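Local coordinates for protein acetyl-xylan esterase (Streptomyces lividans, PDB 2CC0) that probably removes acetyl groups from acetylated xylan, as a metal-dependent family 4 carbohydrate esterase involved in plant cell wall degradation, at residues T10-P15 / T34-G39; V59-Y64 / K97-P102; V126-W131 / I152-W157. One frame throughout, in Å; residues are numbered along the deposited sequence.

Reading from the N terminus, contact 1 comes first, where the chain leaves strand 5-12, runs through helix 19-28 and returns beside it as strand 34-37. Contact 2 closes the next loop, which carries helix 74-90, and bridges the end of strand 58-61 to the short strand 98-99. Contact 3 closes the last, bringing strand 151-155 alongside strand 126-127 after helix 136-144. The three loops follow one another in series; none nests in or crosses another. In space they adjoin: strand 58-61 pairs with 34-37, and strand 151-155 pairs with 5-12. Arg100 of contact 2 makes a salt bridge to Asp12 of contact 1, and Asp13, His62 and His155 gather near the zinc.

Contact 1 of 3, residues T10-P15 / T34-G39; sequences TFDDGP and TMFNQG
Strands 5-12 and 34-37, the two parallel strands of a beta-alpha-beta unit, pair here through Thr10-Asp12 and Thr34-Phe36. Phe11 sends its N-H to Thr34 O and takes the N-H of Phe36 on its own carbonyl, both at 2.9 Å, while Asp13 N reaches Phe36 O along a nearly straight line (170°). On one sheet face Met35 bends at chi2 and chi3 (-53° and -84°), which lays its sulfur and methyl alongside Phe11; SD is 3.8 Å from Phe11 CD2, a Met-aromatic contact. The other face carries Thr10, Asp12 and Phe36: Thr10 CG2 meets the ring edge at Phe36 CE1, and Asp12 OD1 comes within 3.2 Å of Phe36 CB. That same oxygen is salt-bridged to Arg100, whose guanidinium also makes a cation-pi contact with Phe36. Past the strands, Gly14 O accepts Gln38 N, and a water that takes the Gly14 N-H at 2.8 Å lies between Phe11 O and Asn37 OD1. Pro15, after a cis peptide, crosses Asn37 at about a right angle; Asn37 ND2 is hydrogen-bonded to Gln52 of helix 46-54. Gln38 stretches out so that NE2 meets Asp13 OD1 at 3.0 Å, from above the carboxylate plane, while its OE1 is bonded to Gln40. Cut back to an alanine, Gln38 loses its amide, and Asp13 OD1 would probably be left without this donor, its carboxylate less firmly set in rotation. Asp13 belongs to the zinc site with His62 and His66, and the Thr-Phe-Asp-Asp run at this strand end is a signature motif of family 4 carbohydrate esterases, which include polysaccharide deacetylases.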
loop_
_atom_site.group_PDB
_atom_site.type_symbol
_atom_site.label_atom_id
_atom_site.label_comp_id
_atom_site.label_asym_id
_atom_site.label_seq_id
_atom_site.Cartn_x
_atom_site.Cartn_y
_atom_site.Cartn_z
ATOM N N THR A 10 -2.156 -1.458 -14.103
ATOM C CA THR A 10 -0.813 -2.000 -14.258
ATOM C C THR A 10 -0.819 -3.234 -15.145
ATOM O O THR A 10 -1.813 -3.970 -15.177
ATOM C CB THR A 10 -0.159 -2.347 -12.877
ATOM O OG1 THR A 10 -0.783 -3.519 -12.337
ATOM C CG2 THR A 10 -0.303 -1.180 -11.891
ATOM N N PHE A 11 0.289 -3.445 -15.869
ATOM C CA PHE A 11 0.439 -4.606 -16.757
ATOM C C PHE A 11 1.803 -5.246 -16.544
ATOM O O PHE A 11 2.855 -4.613 -16.789
ATOM C CB PHE A 11 0.282 -4.174 -18.235
ATOM C CG PHE A 11 -1.050 -3.565 -18.532
ATOM C CD1 PHE A 11 -2.130 -4.382 -18.859
ATOM C CD2 PHE A 11 -1.252 -2.174 -18.429
ATOM C CE1 PHE A 11 -3.364 -3.840 -19.123
ATOM C CE2 PHE A 11 -2.486 -1.624 -18.686
ATOM C CZ PHE A 11 -3.566 -2.462 -19.016
ATOM N N ASP A 12 1.780 -6.488 -16.055
ATOM C CA ASP A 12 2.994 -7.257 -15.825
ATOM C C ASP A 12 3.467 -8.062 -17.045
ATOM O O ASP A 12 2.654 -8.498 -17.885
ATOM C CB ASP A 12 2.781 -8.249 -14.686
ATOM C CG ASP A 12 2.766 -7.591 -13.315
ATOM O OD1 ASP A 12 2.783 -6.353 -13.211
ATOM O OD2 ASP A 12 2.701 -8.355 -12.325
ATOM N N ASP A 13 4.792 -8.206 -17.110
ATOM C CA ASP A 13 5.497 -9.259 -17.876
ATOM C C ASP A 13 5.866 -8.939 -19.310
ATOM O O ASP A 13 6.254 -9.846 -20.099
ATOM C CB ASP A 13 4.766 -10.607 -17.837
ATOM C CG ASP A 13 4.806 -11.248 -16.489
ATOM O OD1 ASP A 13 5.812 -11.051 -15.763
ATOM O OD2 ASP A 13 3.824 -11.980 -16.182
ATOM N N GLY A 14 5.786 -7.677 -19.650
ATOM C CA GLY A 14 6.257 -7.269 -20.971
ATOM C C GLY A 14 7.698 -6.819 -20.921
ATOM O O GLY A 14 8.398 -6.956 -19.901
ATOM N N PRO A 15 8.165 -6.242 -22.032
ATOM C CA PRO A 15 7.360 -6.193 -23.262
ATOM C C PRO A 15 7.552 -7.437 -24.124
ATOM O O PRO A 15 8.286 -8.349 -23.739
ATOM C CB PRO A 15 8.027 -5.051 -24.064
ATOM C CG PRO A 15 9.319 -4.743 -23.403
ATOM C CD PRO A 15 9.461 -5.559 -22.142
ATOM N N THR A 34 1.048 1.645 -15.602
ATOM C CA THR A 34 2.394 1.271 -15.221
ATOM C C THR A 34 2.703 -0.129 -15.718
ATOM O O THR A 34 1.960 -1.083 -15.422
ATOM C CB THR A 34 2.595 1.346 -13.678
ATOM O OG1 THR A 34 2.283 2.659 -13.254
ATOM C CG2 THR A 34 4.074 1.063 -13.338
ATOM N N MET A 35 3.781 -0.231 -16.496
ATOM C CA MET A 35 4.201 -1.514 -17.116
ATOM C C MET A 35 5.327 -2.090 -16.261
ATOM O O MET A 35 6.438 -1.510 -16.226
ATOM C CB MET A 35 4.692 -1.301 -18.562
ATOM C CG MET A 35 3.864 -0.265 -19.373
ATOM S SD MET A 35 2.087 -0.581 -19.378
ATOM C CE MET A 35 1.943 -1.775 -20.697
ATOM N N PHE A 36 5.044 -3.228 -15.594
ATOM C CA PHE A 36 6.049 -3.902 -14.751
ATOM C C PHE A 36 6.770 -4.911 -15.648
ATOM O O PHE A 36 6.318 -6.053 -15.819
ATOM C CB PHE A 36 5.393 -4.561 -13.538
ATOM C CG PHE A 36 5.009 -3.580 -12.473
ATOM C CD1 PHE A 36 3.775 -2.915 -12.535
ATOM C CD2 PHE A 36 5.896 -3.287 -11.419
ATOM C CE1 PHE A 36 3.430 -1.988 -11.533
ATOM C CE2 PHE A 36 5.539 -2.367 -10.427
ATOM C CZ PHE A 36 4.322 -1.726 -10.493
ATOM N N ASN A 37 7.848 -4.434 -16.273
ATOM C CA ASN A 37 8.607 -5.250 -17.245
ATOM C C ASN A 37 9.568 -6.226 -16.567
ATOM O O ASN A 37 10.192 -5.895 -15.546
ATOM C CB ASN A 37 9.455 -4.351 -18.163
ATOM C CG ASN A 37 8.633 -3.528 -19.161
ATOM O OD1 ASN A 37 7.405 -3.716 -19.380
ATOM N ND2 ASN A 37 9.327 -2.661 -19.828
ATOM N N GLN A 38 9.771 -7.392 -17.188
ATOM C CA GLN A 38 10.901 -8.243 -16.777
ATOM C C GLN A 38 12.176 -7.719 -17.434
ATOM O O GLN A 38 12.169 -7.354 -18.622
ATOM C CB GLN A 38 10.703 -9.690 -17.223
ATOM C CG GLN A 38 9.555 -10.381 -16.466
ATOM C CD GLN A 38 9.468 -11.839 -16.790
ATOM O OE1 GLN A 38 10.487 -12.475 -17.051
ATOM N NE2 GLN A 38 8.258 -12.383 -16.776
ATOM N N GLY A 39 13.264 -7.716 -16.675
ATOM C CA GLY A 39 14.555 -7.227 -17.224
ATOM C C GLY A 39 14.968 -7.973 -18.495
ATOM O O GLY A 39 15.444 -7.359 -19.459
HETATM O O HOH W 1 4.915 -5.169 -18.713
#

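Contact 2 of 3, residues V59-Y64 / K97-P102; sequences VANHSY and KLFRPP. With ZN (zinc ion), chain C.
His62 turns the edge of its imidazole to the backbone of Arg100 and Pro101, and ND1 gives its proton to Arg100 O at 2.8 Å. The acceptor lies near the ring plane, yet the nitrogen sits well above the plane of that carbonyl (40° out of it). Across the ring NE2 binds the zinc ion at 2.1 Å; the Arg100 carbonyl therefore acts as a second-shell group that fixes the rotation of a metal ligand and probably makes it a stronger donor to the metal. The torsion helps: with CG anti to the backbone N (chi1 -165°), the ring reaches back toward 97-102 although CB points away. Arg100 CB and CG lie beside ND1 and CE1 of the same ring, but its guanidinium leads off to a salt bridge with Asp12. Upstream, the backbones pair at Asn61 and Phe99: Asn61 N bonds to Leu98 O, and Arg100 N comes almost head-on to Asn61 O, 3.0 Å each. Asn61 OD1 lies at the edge of the Phe99 ring, 3.3 Å from CD1, and accepts Ser63 N in an Asx turn; its ND2 is bonded to Gln85 and Ile81 of helix 74-90. Ala60 CB rests on Leu98 CB, and Ser63 OG touches Pro102 CG at 3.4 Å. Together these segments bring the His-Ser-Tyr-Thr-His zinc motif, which ends at His66, against the Arg-Pro-Pro-Tyr motif, both characteristic of family 4 carbohydrate esterases.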
loop_
_atom_site.group_PDB
_atom_site.type_symbol
_atom_site.label_atom_id
_atom_site.label_comp_id
_atom_site.label_asym_id
_atom_site.label_seq_id
_atom_site.Cartn_x
_atom_site.Cartn_y
_atom_site.Cartn_z
ATOM N N VAL A 59 7.277 2.923 -16.464
ATOM C CA VAL A 59 7.907 1.602 -16.582
ATOM C C VAL A 59 8.505 1.261 -15.216
ATOM O O VAL A 59 9.183 2.090 -14.586
ATOM C CB VAL A 59 9.023 1.589 -17.660
ATOM C CG1 VAL A 59 9.563 0.160 -17.811
ATOM C CG2 VAL A 59 8.468 2.131 -18.986
ATOM N N ALA A 60 8.245 0.035 -14.778
ATOM C CA ALA A 60 8.649 -0.421 -13.462
ATOM C C ALA A 60 9.301 -1.801 -13.529
ATOM O O ALA A 60 9.319 -2.442 -14.583
ATOM C CB ALA A 60 7.455 -0.416 -12.496
ATOM N N ASN A 61 9.894 -2.191 -12.403
ATOM C CA ASN A 61 10.779 -3.380 -12.303
ATOM C C ASN A 61 9.986 -4.611 -11.866
ATOM O O ASN A 61 9.311 -4.571 -10.821
ATOM C CB ASN A 61 11.904 -3.029 -11.297
ATOM C CG ASN A 61 12.994 -4.096 -11.162
ATOM O OD1 ASN A 61 12.731 -5.305 -11.130
ATOM N ND2 ASN A 61 14.236 -3.619 -10.976
ATOM N N HIS A 62 10.084 -5.702 -12.633
ATOM C CA HIS A 62 9.362 -6.937 -12.304
ATOM C C HIS A 62 10.328 -8.147 -12.233
ATOM O O HIS A 62 9.908 -9.280 -12.479
ATOM C CB HIS A 62 8.222 -7.184 -13.298
ATOM C CG HIS A 62 7.208 -8.202 -12.848
ATOM N ND1 HIS A 62 6.766 -8.319 -11.541
ATOM C CD2 HIS A 62 6.504 -9.107 -13.561
ATOM C CE1 HIS A 62 5.852 -9.279 -11.467
ATOM N NE2 HIS A 62 5.676 -9.775 -12.679
ATOM N N SER A 63 11.575 -7.884 -11.809
ATOM C CA SER A 63 12.694 -8.863 -11.764
ATOM C C SER A 63 13.215 -9.184 -13.164
ATOM O O SER A 63 12.613 -8.773 -14.166
ATOM C CB SER A 63 12.321 -10.157 -11.033
ATOM O OG SER A 63 11.636 -11.048 -11.912
ATOM N N TYR A 64 14.331 -9.915 -13.224
ATOM C CA TYR A 64 14.966 -10.201 -14.516
ATOM C C TYR A 64 14.349 -11.407 -15.216
ATOM O O TYR A 64 14.099 -11.347 -16.425
ATOM C CB TYR A 64 16.488 -10.366 -14.391
ATOM C CG TYR A 64 17.186 -10.061 -15.696
ATOM C CD1 TYR A 64 17.490 -8.740 -16.047
ATOM C CD2 TYR A 64 17.542 -11.088 -16.587
ATOM C CE1 TYR A 64 18.130 -8.428 -17.272
ATOM C CE2 TYR A 64 18.170 -10.783 -17.816
ATOM C CZ TYR A 64 18.463 -9.471 -18.142
ATOM O OH TYR A 64 19.072 -9.181 -19.355
ATOM N N LYS A 97 11.285 3.407 -10.030
ATOM C CA LYS A 97 11.126 3.630 -8.596
ATOM C C LYS A 97 10.186 2.633 -7.954
ATOM O O LYS A 97 10.049 2.629 -6.725
ATOM C CB LYS A 97 10.627 5.063 -8.294
ATOM C CG LYS A 97 11.595 6.203 -8.681
ATOM C CD LYS A 97 12.956 6.097 -8.038
ATOM C CE LYS A 97 12.900 6.163 -6.527
ATOM N NZ LYS A 97 14.221 5.962 -5.870
ATOM N N LEU A 98 9.565 1.776 -8.778
ATOM C CA LEU A 98 8.583 0.779 -8.309
ATOM C C LEU A 98 9.005 -0.639 -8.674
ATOM O O LEU A 98 9.552 -0.874 -9.755
ATOM C CB LEU A 98 7.213 1.033 -8.942
ATOM C CG LEU A 98 6.654 2.458 -8.811
ATOM C CD1 LEU A 98 5.365 2.551 -9.585
ATOM C CD2 LEU A 98 6.484 2.866 -7.331
ATOM N N PHE A 99 8.727 -1.584 -7.777
ATOM C CA PHE A 99 9.062 -2.982 -8.006
ATOM C C PHE A 99 7.884 -3.840 -7.605
ATOM O O PHE A 99 7.333 -3.666 -6.513
ATOM C CB PHE A 99 10.287 -3.361 -7.149
ATOM C CG PHE A 99 10.579 -4.854 -7.135
ATOM C CD1 PHE A 99 11.164 -5.473 -8.243
ATOM C CD2 PHE A 99 10.229 -5.638 -6.017
ATOM C CE1 PHE A 99 11.403 -6.859 -8.222
ATOM C CE2 PHE A 99 10.453 -7.018 -5.986
ATOM C CZ PHE A 99 11.057 -7.637 -7.103
ATOM N N ARG A 100 7.495 -4.774 -8.474
ATOM C CA ARG A 100 6.449 -5.734 -8.088
ATOM C C ARG A 100 7.084 -7.113 -8.000
ATOM O O ARG A 100 7.655 -7.599 -8.995
ATOM C CB ARG A 100 5.287 -5.744 -9.094
ATOM C CG ARG A 100 4.232 -6.805 -8.766
ATOM C CD ARG A 100 3.057 -6.596 -9.681
ATOM N NE ARG A 100 2.172 -5.528 -9.199
ATOM C CZ ARG A 100 1.293 -4.903 -9.987
ATOM N NH1 ARG A 100 1.245 -5.207 -11.287
ATOM N NH2 ARG A 100 0.495 -3.977 -9.482
ATOM N N PRO A 101 7.018 -7.751 -6.817
ATOM C CA PRO A 101 7.626 -9.074 -6.717
ATOM C C PRO A 101 6.848 -10.057 -7.605
ATOM O O PRO A 101 5.609 -10.040 -7.624
ATOM C CB PRO A 101 7.391 -9.463 -5.247
ATOM C CG PRO A 101 7.109 -8.183 -4.524
ATOM C CD PRO A 101 6.378 -7.333 -5.552
ATOM N N PRO A 102 7.566 -10.919 -8.341
ATOM C CA PRO A 102 6.858 -12.010 -9.011
ATOM C C PRO A 102 5.969 -12.772 -8.007
ATOM O O PRO A 102 6.396 -13.065 -6.878
ATOM C CB PRO A 102 8.009 -12.900 -9.505
ATOM C CG PRO A 102 9.166 -11.938 -9.752
ATOM C CD PRO A 102 9.014 -10.906 -8.639
HETATM ZN ZN ZN C . 4.614 -11.497 -13.253
HETATM O O HOH W 2 8.854 2.848 -11.868
HETATM O O HOH W 3 3.050 -12.709 -13.888
#

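Contact 3 of 3, residues V126-W131 / I152-W157; sequences VDSQDW and ILMHDW. With ACT (acetate ion), chain D.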
loop_
_atom_site.group_PDB
_atom_site.type_symbol
_atom_site.label_atom_id
_atom_site.label_comp_id
_atom_site.label_asym_id
_atom_site.label_seq_id
_atom_site.Cartn_x
_atom_site.Cartn_y
_atom_site.Cartn_z
ATOM N N VAL A 126 -6.624 -5.444 -6.433
ATOM C CA VAL A 126 -7.505 -6.342 -7.169
ATOM C C VAL A 126 -6.680 -7.102 -8.188
ATOM O O VAL A 126 -5.837 -6.504 -8.874
ATOM C CB VAL A 126 -8.579 -5.512 -7.903
ATOM C CG1 VAL A 126 -9.429 -6.368 -8.874
ATOM C CG2 VAL A 126 -9.462 -4.748 -6.908
ATOM N N ASP A 127 -6.911 -8.414 -8.276
ATOM C CA ASP A 127 -6.267 -9.253 -9.287
ATOM C C ASP A 127 -7.328 -9.483 -10.366
ATOM O O ASP A 127 -8.378 -10.077 -10.090
ATOM C CB ASP A 127 -5.788 -10.567 -8.657
ATOM C CG ASP A 127 -5.225 -11.567 -9.677
ATOM O OD1 ASP A 127 -5.122 -11.244 -10.873
ATOM O OD2 ASP A 127 -4.892 -12.705 -9.262
ATOM N N SER A 128 -7.071 -8.995 -11.580
ATOM C CA SER A 128 -8.017 -9.134 -12.682
ATOM C C SER A 128 -8.194 -10.592 -13.091
ATOM O O SER A 128 -9.156 -10.932 -13.792
ATOM C CB SER A 128 -7.514 -8.335 -13.896
ATOM O OG SER A 128 -6.425 -9.008 -14.531
ATOM N N GLN A 129 -7.252 -11.449 -12.677
ATOM C CA GLN A 129 -7.215 -12.869 -13.083
ATOM C C GLN A 129 -7.053 -13.074 -14.594
ATOM O O GLN A 129 -7.333 -14.171 -15.110
ATOM C CB GLN A 129 -8.463 -13.632 -12.579
ATOM C CG GLN A 129 -8.454 -13.753 -11.056
ATOM C CD GLN A 129 -7.855 -15.060 -10.622
ATOM O OE1 GLN A 129 -8.412 -16.129 -10.909
ATOM N NE2 GLN A 129 -6.746 -15.001 -9.904
ATOM N N ASP A 130 -6.577 -12.047 -15.302
ATOM C CA ASP A 130 -6.422 -12.154 -16.759
ATOM C C ASP A 130 -5.404 -13.238 -17.153
ATOM O O ASP A 130 -5.472 -13.798 -18.248
ATOM C CB ASP A 130 -6.141 -10.784 -17.403
ATOM C CG ASP A 130 -4.823 -10.167 -16.974
ATOM O OD1 ASP A 130 -4.224 -10.598 -15.944
ATOM O OD2 ASP A 130 -4.405 -9.210 -17.693
ATOM N N TRP A 131 -4.496 -13.545 -16.238
ATOM C CA TRP A 131 -3.475 -14.587 -16.414
ATOM C C TRP A 131 -4.053 -15.995 -16.201
ATOM O O TRP A 131 -3.399 -16.998 -16.521
ATOM C CB TRP A 131 -2.347 -14.357 -15.410
ATOM C CG TRP A 131 -2.847 -14.422 -13.988
ATOM C CD1 TRP A 131 -3.420 -13.409 -13.269
ATOM C CD2 TRP A 131 -2.856 -15.582 -13.133
ATOM N NE1 TRP A 131 -3.769 -13.860 -12.015
ATOM C CE2 TRP A 131 -3.445 -15.191 -11.909
ATOM C CE3 TRP A 131 -2.416 -16.914 -13.286
ATOM C CZ2 TRP A 131 -3.600 -16.085 -10.831
ATOM C CZ3 TRP A 131 -2.569 -17.804 -12.218
ATOM C CH2 TRP A 131 -3.154 -17.384 -11.004
ATOM N N ILE A 152 -4.822 -2.291 -9.753
ATOM C CA ILE A 152 -5.258 -3.579 -10.302
ATOM C C ILE A 152 -4.110 -4.272 -11.063
ATOM O O ILE A 152 -3.402 -3.623 -11.837
ATOM C CB ILE A 152 -6.504 -3.434 -11.235
ATOM C CG1 ILE A 152 -6.952 -4.821 -11.730
ATOM C CG2 ILE A 152 -6.228 -2.449 -12.389
ATOM C CD1 ILE A 152 -8.390 -4.878 -12.241
ATOM N N LEU A 153 -3.952 -5.576 -10.821
ATOM C CA LEU A 153 -3.027 -6.425 -11.554
ATOM C C LEU A 153 -3.632 -6.913 -12.872
ATOM O O LEU A 153 -4.656 -7.624 -12.890
ATOM C CB LEU A 153 -2.655 -7.646 -10.693
ATOM C CG LEU A 153 -1.851 -8.746 -11.395
ATOM C CD1 LEU A 153 -0.457 -8.223 -11.815
ATOM C CD2 LEU A 153 -1.743 -9.989 -10.507
ATOM N N MET A 154 -2.976 -6.539 -13.983
ATOM C CA MET A 154 -3.280 -7.133 -15.287
ATOM C C MET A 154 -1.946 -7.522 -15.918
ATOM O O MET A 154 -0.894 -7.201 -15.365
ATOM C CB MET A 154 -4.060 -6.150 -16.175
ATOM C CG MET A 154 -5.477 -5.905 -15.652
ATOM S SD MET A 154 -6.389 -4.770 -16.700
ATOM C CE MET A 154 -5.563 -3.247 -16.219
ATOM N N HIS A 155 -2.003 -8.186 -17.064
ATOM C CA HIS A 155 -0.786 -8.613 -17.754
ATOM C C HIS A 155 -0.721 -8.100 -19.178
ATOM O O HIS A 155 -1.751 -7.791 -19.774
ATOM C CB HIS A 155 -0.677 -10.134 -17.710
ATOM C CG HIS A 155 -0.449 -10.645 -16.315
ATOM N ND1 HIS A 155 -1.456 -10.705 -15.374
ATOM C CD2 HIS A 155 0.681 -11.043 -15.690
ATOM C CE1 HIS A 155 -0.957 -11.138 -14.231
ATOM N NE2 HIS A 155 0.336 -11.357 -14.397
ATOM N N ASP A 156 0.505 -8.064 -19.714
ATOM C CA ASP A 156 0.805 -7.531 -21.051
ATOM C C ASP A 156 0.259 -8.427 -22.192
ATOM O O ASP A 156 -0.095 -7.920 -23.250
ATOM C CB ASP A 156 2.330 -7.342 -21.107
ATOM C CG ASP A 156 2.882 -7.105 -22.511
ATOM O OD1 ASP A 156 3.268 -8.108 -23.143
ATOM O OD2 ASP A 156 3.009 -5.924 -22.927
ATOM N N TRP A 157 0.162 -9.733 -21.944
ATOM C CA TRP A 157 -0.106 -10.734 -22.999
ATOM C C TRP A 157 -1.562 -11.213 -23.263
ATOM O O TRP A 157 -1.862 -11.608 -24.398
ATOM C CB TRP A 157 0.840 -11.937 -22.820
ATOM C CG TRP A 157 0.734 -12.593 -21.494
ATOM C CD1 TRP A 157 1.535 -12.393 -20.416
ATOM C CD2 TRP A 157 -0.243 -13.569 -21.108
ATOM N NE1 TRP A 157 1.112 -13.193 -19.363
ATOM C CE2 TRP A 157 0.027 -13.925 -19.774
ATOM C CE3 TRP A 157 -1.304 -14.194 -21.779
ATOM C CZ2 TRP A 157 -0.757 -14.868 -19.067
ATOM C CZ3 TRP A 157 -2.090 -15.128 -21.083
ATOM C CH2 TRP A 157 -1.803 -15.450 -19.743
HETATM C C ACT D . 3.160 -11.137 -11.039
HETATM O O ACT D . 3.805 -12.210 -10.955
HETATM O OXT ACT D . 2.828 -10.737 -12.193
HETATM C CH3 ACT D . 2.812 -10.359 -9.806
#
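Hydrogen bonds come first: Leu153 N donates to Val126 O at 2.9 Å, and Leu153 O is gripped twice by Ser128, through its backbone N and, at 2.8 Å, through the side-chain OG, which lies on a lone pair of the carbonyl. That hydroxyl also accepts Asp130 N, closing an ST turn.

Asp130 CG sits between the backbone N and the carbonyl carbon (chi1 64°), which turns the carboxylate to two donors of His155. ND1 bonds to OD1 at 2.8 Å on the syn side, and the backbone N bonds to the syn lone pair of OD2 at 2.7 Å; Thr161 holds OD2 as well. The planes of carboxylate and imidazole are turned 47° apart. From the far side of the ring His155 NE2 makes a weak bond, 3.4 Å, to OXT of the acetate that lies by the zinc. These segments carry the Asp-Trp and Leu-Met-His motifs of family 4 esterases, set at the ends of parallel strands in a beta-alpha-beta unit with helix 136-144 between.

Aromatic contacts shape the outer side. Trp131 CB sits over one face of the His155 ring in a CH-pi contact, 3.9 Å from its centroid, while the indole runs alongside. Asp127 holds that indole, both its oxygens receiving NE1 at 3.2 Å in the ring plane. Trp157 packs CZ2 and CH2 against Trp131 CA, at the backbone end of that side chain.

The apolar side chains of Val126 and Ile152 cross, CG1 of the one 3.8 Å from CD1 of the other, and Leu153 CD2 sets a methyl alongside the Asp127 carboxylate.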